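Local coordinates for protein pterin-4-alpha-carbinolamine dehydratase MoaB2 (Mycobacterium marinum, PDB 3RFQ) that probably binds molybdopterin or a related pterin intermediate during biosynthesis of the molybdenum cofactor, at residues Leu53-Leu58 and Val163-Met167; Val29-Val35 and Gly62-Val68; Ser95-Thr99 and Asn155-Ser159. All blocks are in the same frame, centred on the assembly; numbering follows the deposited sequence.

Contact 1. Residues Leu53-Leu58 and Val163-Met167; sequences LVTELL and VRDGM. With NA (sodium ion), chain F.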
loop_
_atom_site.group_PDB
_atom_site.type_symbol
_atom_site.label_atom_id
_atom_site.label_comp_id
_atom_site.label_asym_id
_atom_site.label_seq_id
_atom_site.Cartn_x
_atom_site.Cartn_y
_atom_site.Cartn_z
ATOM N N LEU C 53 -19.418 0.964 20.583
ATOM C CA LEU C 53 -18.139 0.505 20.048
ATOM C C LEU C 53 -17.210 1.695 19.772
ATOM O O LEU C 53 -16.040 1.707 20.206
ATOM C CB LEU C 53 -18.324 -0.383 18.810
ATOM C CG LEU C 53 -17.027 -0.810 18.111
ATOM C CD1 LEU C 53 -16.049 -1.550 19.061
ATOM C CD2 LEU C 53 -17.306 -1.635 16.847
ATOM N N VAL C 54 -17.721 2.699 19.060
ATOM C CA VAL C 54 -16.924 3.911 18.788
ATOM C C VAL C 54 -16.503 4.554 20.120
ATOM O O VAL C 54 -15.395 5.032 20.247
ATOM C CB VAL C 54 -17.643 4.940 17.830
ATOM C CG1 VAL C 54 -16.710 6.118 17.480
ATOM C CG2 VAL C 54 -18.055 4.247 16.522
ATOM N N THR C 55 -17.375 4.498 21.121
ATOM C CA THR C 55 -17.081 5.070 22.420
ATOM C C THR C 55 -15.900 4.347 23.065
ATOM O O THR C 55 -14.968 5.006 23.554
ATOM C CB THR C 55 -18.305 5.011 23.331
ATOM O OG1 THR C 55 -19.341 5.804 22.744
ATOM C CG2 THR C 55 -17.981 5.521 24.759
ATOM N N GLU C 56 -15.956 3.009 23.060
ATOM C CA GLU C 56 -14.877 2.169 23.546
ATOM C C GLU C 56 -13.542 2.473 22.863
ATOM O O GLU C 56 -12.520 2.611 23.536
ATOM C CB GLU C 56 -15.227 0.682 23.374
ATOM C CG GLU C 56 -14.126 -0.271 23.839
ATOM C CD GLU C 56 -14.215 -1.684 23.206
ATOM O OE1 GLU C 56 -15.229 -2.030 22.563
ATOM O OE2 GLU C 56 -13.274 -2.472 23.386
ATOM N N LEU C 57 -13.563 2.572 21.537
ATOM C CA LEU C 57 -12.362 2.831 20.732
ATOM C C LEU C 57 -11.820 4.256 20.917
ATOM O O LEU C 57 -10.610 4.450 21.016
ATOM C CB LEU C 57 -12.631 2.529 19.245
ATOM C CG LEU C 57 -13.070 1.073 18.972
ATOM C CD1 LEU C 57 -13.501 0.860 17.502
ATOM C CD2 LEU C 57 -11.980 0.068 19.318
ATOM N N LEU C 58 -12.707 5.247 20.972
ATOM C CA LEU C 58 -12.295 6.611 21.280
ATOM C C LEU C 58 -11.630 6.691 22.678
ATOM O O LEU C 58 -10.564 7.276 22.830
ATOM C CB LEU C 58 -13.494 7.547 21.204
ATOM C CG LEU C 58 -13.951 7.966 19.795
ATOM C CD1 LEU C 58 -15.231 8.754 19.895
ATOM C CD2 LEU C 58 -12.886 8.798 19.103
ATOM N N VAL C 163 -16.053 0.463 11.039
ATOM C CA VAL C 163 -15.840 1.211 12.259
ATOM C C VAL C 163 -14.520 0.779 12.906
ATOM O O VAL C 163 -13.685 1.617 13.269
ATOM C CB VAL C 163 -17.002 0.981 13.272
ATOM C CG1 VAL C 163 -16.606 1.530 14.642
ATOM C CG2 VAL C 163 -18.278 1.628 12.755
ATOM N N ARG C 164 -14.314 -0.520 13.026
ATOM C CA ARG C 164 -13.104 -0.957 13.700
ATOM C C ARG C 164 -11.848 -0.521 12.908
ATOM O O ARG C 164 -10.883 0.044 13.475
ATOM C CB ARG C 164 -13.119 -2.477 13.858
ATOM C CG ARG C 164 -14.116 -2.990 14.862
ATOM C CD ARG C 164 -13.899 -4.481 15.077
ATOM N NE ARG C 164 -14.865 -5.054 16.014
ATOM C CZ ARG C 164 -14.839 -4.907 17.339
ATOM N NH1 ARG C 164 -13.901 -4.160 17.930
ATOM N NH2 ARG C 164 -15.767 -5.499 18.076
ATOM N N ASP C 165 -11.850 -0.820 11.610
ATOM C CA ASP C 165 -10.678 -0.550 10.789
ATOM C C ASP C 165 -10.434 0.962 10.621
ATOM O O ASP C 165 -9.283 1.403 10.690
ATOM C CB ASP C 165 -10.756 -1.274 9.449
ATOM C CG ASP C 165 -9.458 -1.197 8.673
ATOM O OD1 ASP C 165 -8.453 -1.815 9.096
ATOM O OD2 ASP C 165 -9.433 -0.523 7.621
ATOM N N GLY C 166 -11.510 1.737 10.427
ATOM C CA GLY C 166 -11.431 3.195 10.366
ATOM C C GLY C 166 -10.767 3.793 11.585
ATOM O O GLY C 166 -9.922 4.669 11.461
ATOM N N MET C 167 -11.138 3.319 12.773
ATOM C CA MET C 167 -10.580 3.832 14.028
ATOM C C MET C 167 -9.109 3.462 14.190
ATOM O O MET C 167 -8.335 4.270 14.686
ATOM C CB MET C 167 -11.393 3.344 15.249
ATOM C CG MET C 167 -12.790 3.975 15.404
ATOM S SD MET C 167 -12.809 5.791 15.465
ATOM C CE MET C 167 -11.813 6.126 16.919
HETATM NA NA NA F . -5.654 -1.727 8.463
HETATM O O HOH W 1 -13.977 -3.788 20.846
HETATM O O HOH W 2 -13.621 -4.481 20.943
HETATM O O HOH W 3 -6.257 0.145 9.858
HETATM O O HOH W 4 -3.534 0.061 8.119
HETATM O O HOH W 5 -6.243 -3.890 9.070
HETATM O O HOH W 6 -5.813 -2.862 6.035
#

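Contact 2. Residues Val29-Val35 and Gly62-Val68; sequences VVGRALV and GFVVDGV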
loop_
_atom_site.group_PDB
_atom_site.type_symbol
_atom_site.label_atom_id
_atom_site.label_comp_id
_atom_site.label_asym_id
_atom_site.label_seq_id
_atom_site.Cartn_x
_atom_site.Cartn_y
_atom_site.Cartn_z
ATOM N N VAL C 29 -4.765 12.673 28.332
ATOM C CA VAL C 29 -5.985 12.756 27.532
ATOM C C VAL C 29 -5.748 13.627 26.286
ATOM O O VAL C 29 -5.204 14.725 26.382
ATOM C CB VAL C 29 -7.170 13.257 28.374
ATOM C CG1 VAL C 29 -8.337 13.695 27.487
ATOM C CG2 VAL C 29 -7.586 12.155 29.342
ATOM N N VAL C 30 -6.165 13.123 25.135
ATOM C CA VAL C 30 -5.964 13.802 23.870
ATOM C C VAL C 30 -6.971 14.911 23.674
ATOM O O VAL C 30 -6.610 15.984 23.192
ATOM C CB VAL C 30 -6.079 12.839 22.676
ATOM C CG1 VAL C 30 -6.007 13.619 21.374
ATOM C CG2 VAL C 30 -4.996 11.747 22.732
ATOM N N GLY C 31 -8.229 14.658 24.037
ATOM C CA GLY C 31 -9.270 15.706 24.013
ATOM C C GLY C 31 -10.668 15.137 24.204
ATOM O O GLY C 31 -10.818 14.009 24.657
ATOM N N ARG C 32 -11.680 15.932 23.887
ATOM C CA ARG C 32 -13.071 15.519 23.993
ATOM C C ARG C 32 -13.559 14.985 22.638
ATOM O O ARG C 32 -13.256 15.564 21.585
ATOM C CB ARG C 32 -13.962 16.714 24.365
ATOM C CG ARG C 32 -13.921 17.199 25.823
ATOM C CD ARG C 32 -14.691 18.551 25.954
ATOM N NE ARG C 32 -16.092 18.456 25.519
ATOM C CZ ARG C 32 -16.848 19.490 25.153
ATOM N NH1 ARG C 32 -18.103 19.294 24.765
ATOM N NH2 ARG C 32 -16.372 20.728 25.159
ATOM N N ALA C 33 -14.332 13.900 22.659
ATOM C CA ALA C 33 -14.985 13.433 21.430
ATOM C C ALA C 33 -16.503 13.284 21.525
ATOM O O ALA C 33 -17.071 13.149 22.625
ATOM C CB ALA C 33 -14.333 12.145 20.916
ATOM N N LEU C 34 -17.145 13.289 20.362
ATOM C CA LEU C 34 -18.571 12.977 20.245
ATOM C C LEU C 34 -18.746 11.982 19.108
ATOM O O LEU C 34 -18.075 12.092 18.080
ATOM C CB LEU C 34 -19.380 14.243 19.922
ATOM C CG LEU C 34 -20.905 14.057 19.799
ATOM C CD1 LEU C 34 -21.548 14.014 21.183
ATOM C CD2 LEU C 34 -21.563 15.172 18.958
ATOM N N VAL C 35 -19.639 11.020 19.307
ATOM C CA VAL C 35 -20.013 10.063 18.267
ATOM C C VAL C 35 -21.382 10.440 17.697
ATOM O O VAL C 35 -22.305 10.720 18.441
ATOM C CB VAL C 35 -20.135 8.637 18.838
ATOM C CG1 VAL C 35 -20.440 7.629 17.722
ATOM C CG2 VAL C 35 -18.849 8.249 19.636
ATOM N N GLY C 62 -7.539 7.586 24.150
ATOM C CA GLY C 62 -7.285 8.750 25.023
ATOM C C GLY C 62 -8.273 9.895 24.865
ATOM O O GLY C 62 -8.019 10.997 25.355
ATOM N N PHE C 63 -9.406 9.658 24.203
ATOM C CA PHE C 63 -10.438 10.677 24.133
ATOM C C PHE C 63 -11.456 10.523 25.260
ATOM O O PHE C 63 -11.852 9.398 25.591
ATOM C CB PHE C 63 -11.147 10.648 22.774
ATOM C CG PHE C 63 -10.287 11.139 21.653
ATOM C CD1 PHE C 63 -10.265 12.488 21.317
ATOM C CD2 PHE C 63 -9.447 10.266 20.978
ATOM C CE1 PHE C 63 -9.413 12.942 20.304
ATOM C CE2 PHE C 63 -8.605 10.718 19.982
ATOM C CZ PHE C 63 -8.605 12.049 19.633
ATOM N N VAL C 64 -11.877 11.637 25.846
ATOM C CA VAL C 64 -13.008 11.616 26.759
ATOM C C VAL C 64 -14.269 11.798 25.912
ATOM O O VAL C 64 -14.388 12.801 25.200
ATOM C CB VAL C 64 -12.905 12.750 27.814
ATOM C CG1 VAL C 64 -14.178 12.851 28.635
ATOM C CG2 VAL C 64 -11.786 12.454 28.765
ATOM N N VAL C 65 -15.188 10.837 25.974
ATOM C CA VAL C 65 -16.374 10.811 25.102
ATOM C C VAL C 65 -17.619 11.502 25.726
ATOM O O VAL C 65 -18.188 11.011 26.687
ATOM C CB VAL C 65 -16.692 9.361 24.660
ATOM C CG1 VAL C 65 -17.933 9.310 23.746
ATOM C CG2 VAL C 65 -15.499 8.755 23.956
ATOM N N ASP C 66 -18.021 12.649 25.163
ATOM C CA ASP C 66 -19.185 13.405 25.622
ATOM C C ASP C 66 -20.428 12.524 25.638
ATOM O O ASP C 66 -21.234 12.595 26.577
ATOM C CB ASP C 66 -19.490 14.583 24.682
ATOM C CG ASP C 66 -18.624 15.812 24.935
ATOM O OD1 ASP C 66 -17.725 15.775 25.788
ATOM O OD2 ASP C 66 -18.864 16.843 24.264
ATOM N N GLY C 67 -20.581 11.718 24.589
ATOM C CA GLY C 67 -21.752 10.885 24.408
ATOM C C GLY C 67 -21.929 10.463 22.964
ATOM O O GLY C 67 -21.037 10.636 22.147
ATOM N N VAL C 68 -23.087 9.882 22.671
ATOM C CA VAL C 68 -23.454 9.434 21.340
ATOM C C VAL C 68 -24.749 10.151 21.004
ATOM O O VAL C 68 -25.638 10.234 21.856
ATOM C CB VAL C 68 -23.762 7.907 21.324
ATOM C CG1 VAL C 68 -24.205 7.446 19.934
ATOM C CG2 VAL C 68 -22.578 7.083 21.824
#

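Contact 3. Residues Ser95-Thr99 and Asn155-Ser159; sequences SVGGT and NLAGS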
loop_
_atom_site.group_PDB
_atom_site.type_symbol
_atom_site.label_atom_id
_atom_site.label_comp_id
_atom_site.label_asym_id
_atom_site.label_seq_id
_atom_site.Cartn_x
_atom_site.Cartn_y
_atom_site.Cartn_z
ATOM N N SER C 95 -18.566 10.422 12.952
ATOM C CA SER C 95 -19.916 9.966 12.570
ATOM C C SER C 95 -19.817 8.547 11.994
ATOM O O SER C 95 -18.777 8.163 11.481
ATOM C CB SER C 95 -20.557 10.918 11.543
ATOM O OG SER C 95 -19.876 10.888 10.288
ATOM N N VAL C 96 -20.897 7.776 12.085
ATOM C CA VAL C 96 -20.923 6.419 11.590
ATOM C C VAL C 96 -22.165 6.244 10.720
ATOM O O VAL C 96 -23.318 6.470 11.181
ATOM C CB VAL C 96 -20.890 5.393 12.770
ATOM C CG1 VAL C 96 -21.382 4.017 12.345
ATOM C CG2 VAL C 96 -19.495 5.242 13.249
ATOM N N GLY C 97 -21.946 5.864 9.461
ATOM C CA GLY C 97 -23.082 5.633 8.542
ATOM C C GLY C 97 -23.352 6.752 7.530
ATOM O O GLY C 97 -22.845 7.898 7.666
ATOM N N GLY C 98 -24.139 6.406 6.509
ATOM C CA GLY C 98 -24.579 7.333 5.494
ATOM C C GLY C 98 -23.506 7.742 4.498
ATOM O O GLY C 98 -23.602 8.826 3.904
ATOM N N THR C 99 -22.515 6.868 4.273
ATOM C CA THR C 99 -21.406 7.184 3.360
ATOM C C THR C 99 -21.393 6.373 2.039
ATOM O O THR C 99 -20.450 6.510 1.254
ATOM C CB THR C 99 -20.024 7.052 4.038
ATOM O OG1 THR C 99 -19.776 5.684 4.388
ATOM C CG2 THR C 99 -19.933 7.919 5.298
ATOM N N ASN C 155 -15.966 11.147 8.903
ATOM C CA ASN C 155 -17.127 10.301 8.617
ATOM C C ASN C 155 -16.627 8.896 8.370
ATOM O O ASN C 155 -15.798 8.677 7.479
ATOM C CB ASN C 155 -17.872 10.708 7.334
ATOM C CG ASN C 155 -18.295 12.189 7.270
ATOM O OD1 ASN C 155 -18.193 12.771 6.199
ATOM N ND2 ASN C 155 -18.829 12.772 8.365
ATOM N N LEU C 156 -17.120 7.925 9.129
ATOM C CA LEU C 156 -16.853 6.509 8.799
ATOM C C LEU C 156 -18.085 5.788 8.224
ATOM O O LEU C 156 -19.234 6.139 8.549
ATOM C CB LEU C 156 -16.367 5.765 10.046
ATOM C CG LEU C 156 -15.159 6.325 10.802
ATOM C CD1 LEU C 156 -14.873 5.443 12.043
ATOM C CD2 LEU C 156 -13.948 6.402 9.888
ATOM N N ALA C 157 -17.844 4.777 7.392
ATOM C CA ALA C 157 -18.914 3.894 6.942
ATOM C C ALA C 157 -19.559 3.136 8.110
ATOM O O ALA C 157 -18.986 3.056 9.214
ATOM C CB ALA C 157 -18.413 2.908 5.861
ATOM N N GLY C 158 -20.749 2.593 7.869
ATOM C CA GLY C 158 -21.537 1.994 8.949
ATOM C C GLY C 158 -21.274 0.555 9.408
ATOM O O GLY C 158 -21.672 0.190 10.518
ATOM N N SER C 159 -20.631 -0.294 8.598
ATOM C CA SER C 159 -20.508 -1.711 9.006
ATOM C C SER C 159 -19.585 -1.797 10.253
ATOM O O SER C 159 -18.779 -0.911 10.481
ATOM C CB SER C 159 -19.933 -2.564 7.870
ATOM O OG SER C 159 -18.539 -2.294 7.746
HETATM O O HOH W 7 -20.385 8.629 8.776
HETATM O O HOH W 8 -21.831 3.963 5.405
#

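Contact 1. Residues Leu53-Leu58 and Val163-Met167
L53, V54, L57 and L58 meet V163, R164 and M167 in a buried helix-helix contact, where helices 51-60 and 160-180 lie side by side on one face of the central sheet. The local axes run 10.5 Å apart and diverge by only 23°. V163 and M167, one turn apart, both lie on the sheet side of the seam. V163 CG1 reaches V54 CG2 at 3.6 Å, and L53 CD2 passes it in the opposite direction at 3.9 Å. L57 CD1 lies 3.8 Å from M167 CG, and the M167 chain, bent at both chi2 and chi3, brings CE within 3.6 Å of L58 CD2. L53, with CG anti to its backbone N (chi1 175°), reaches out across R164 and sets CD2 4.1 Å above the centre of the guanidinium plane. That leaves the edge of the group for charge: R164 NE and NH2 form salt bridges with E60 and E56 of the second subunit. D165 points away from the seam, and its OD1 binds sodium at 2.9 Å, a site shared with S129 and with D165 and S129 of the second subunit. The arrangement is that of neighbouring, nearly parallel helices covering a sheet in an alpha/beta fold, with a subunit interface on their outer side.

Contact 2. Residues Val29-Val35 and Gly62-Val68
V29-V35 and G62-V68 form the paired strands of a beta-alpha-beta unit: the chain leaves strand 31-38, passes the short helix 40-43, crosses by helix 51-60, and returns as the parallel strand 63-71 at the edge of this chain's sheet. The pairing starts where G62, in a Schellman motif, ends the helix; its carbonyl O receives V30 N at 2.8 Å. V64 then bonds in both directions, N to G31 O at 2.9 Å and O to A33 N at 2.8 Å. A33 O accepts D66 N at 2.8 Å, but V35 N next bonds G67 O. One extra residue is thus accommodated between the pairs A33-V65 and V35-V68, a beta bulge, and D66, with helical backbone angles, turns its side chain toward the partner strand. There the R32 chain, bent at chi3 (58°), brings its guanidinium side-on to the carboxylate. R32 NE meets D66 OD1 at 3.2 Å and R32 NH1 meets D66 OD2 at 2.6 Å; both oxygens use their syn lone pairs, and the two planes lie 27° apart. R32 NH2 bonds G88 O, which further fixes the group. On the opposite face of the sheet the contact is apolar. V30 stands over the F63 ring, CB 4.1 Å from its centroid, while A33 CB packs against F63 CB at 4.0 Å; A174 and I178 of helix 160-180 also touch this ring. A parallel beta-alpha-beta unit at the 2-1-3 edge of the sheet recurs in Rossmann-like alpha/beta folds.

Contact 3. Residues Ser95-Thr99 and Asn155-Ser159
S95 and V96 pair with N155 and L156 as parallel neighbours in the central sheet of this MogA/MoaB-type alpha/beta fold, at the C-terminal ends of strands 92-96 and 151-156. Two backbone hydrogen bonds close the ladder: L156 N gives to S95 O, and L156 O takes G97 N, each at 2.9 Å. Beyond them both chains leave the sheet as loops. G97 departs with a positive phi of 102°, at angles suited to glycine, and opens the GGTG motif, which in MogA/MoaB relatives lies at the probable molybdopterin site. S159 caps the helix that follows, its OG bonding A162 N.

Side-chain polar bonds join the same strands on the face turned to helix 107-114. N155 ND2 donates to S95 OG at 2.9 Å, the oxygen lying 20° out of the amide plane. Because N155 OD1 also accepts L144 N and ND2 reaches T111 OG1, the amide is fixed in rotation. T99 OG1, set between the backbone N and carbonyl carbon (chi1 66°), lies beside A157 CB and is hydrogen-bonded to S141 OG.

Van der Waals contacts are fewer. The T99 and N155 side chains cross obliquely, T99 CG2 4.0 Å from N155 CB. V96 CG1 approaches G158 CA at 4.0 Å, on the face covered by helix 160-180.

Water completes the junction. One molecule accepts from both T99 N and G158 N, bridging the two loops. Another accepts the S95 hydroxyl proton at 2.8 Å from OG and donates to G97 O and L156 O, each also at 2.8 Å.

How the contacts relate
From the N terminus, contact 2 opens first at 29-35, and contact 1 opens on the following helix at 53-58. The return strand closes contact 2 at 62-68, so these two cross. Contact 3 then opens at 95-99 and closes at 155-159, before 163-167 completes contact 1; the whole of contact 3 therefore falls within the span of contact 1 and follows contact 2 in series. Contact 2 ties the edge of the sheet together and contact 3 its middle, while contact 1 joins two helices over one face. V96 touches both V54 and V163, linking contacts 1 and 3, whereas L58 packs on A33 and V65, linking contacts 1 and 2.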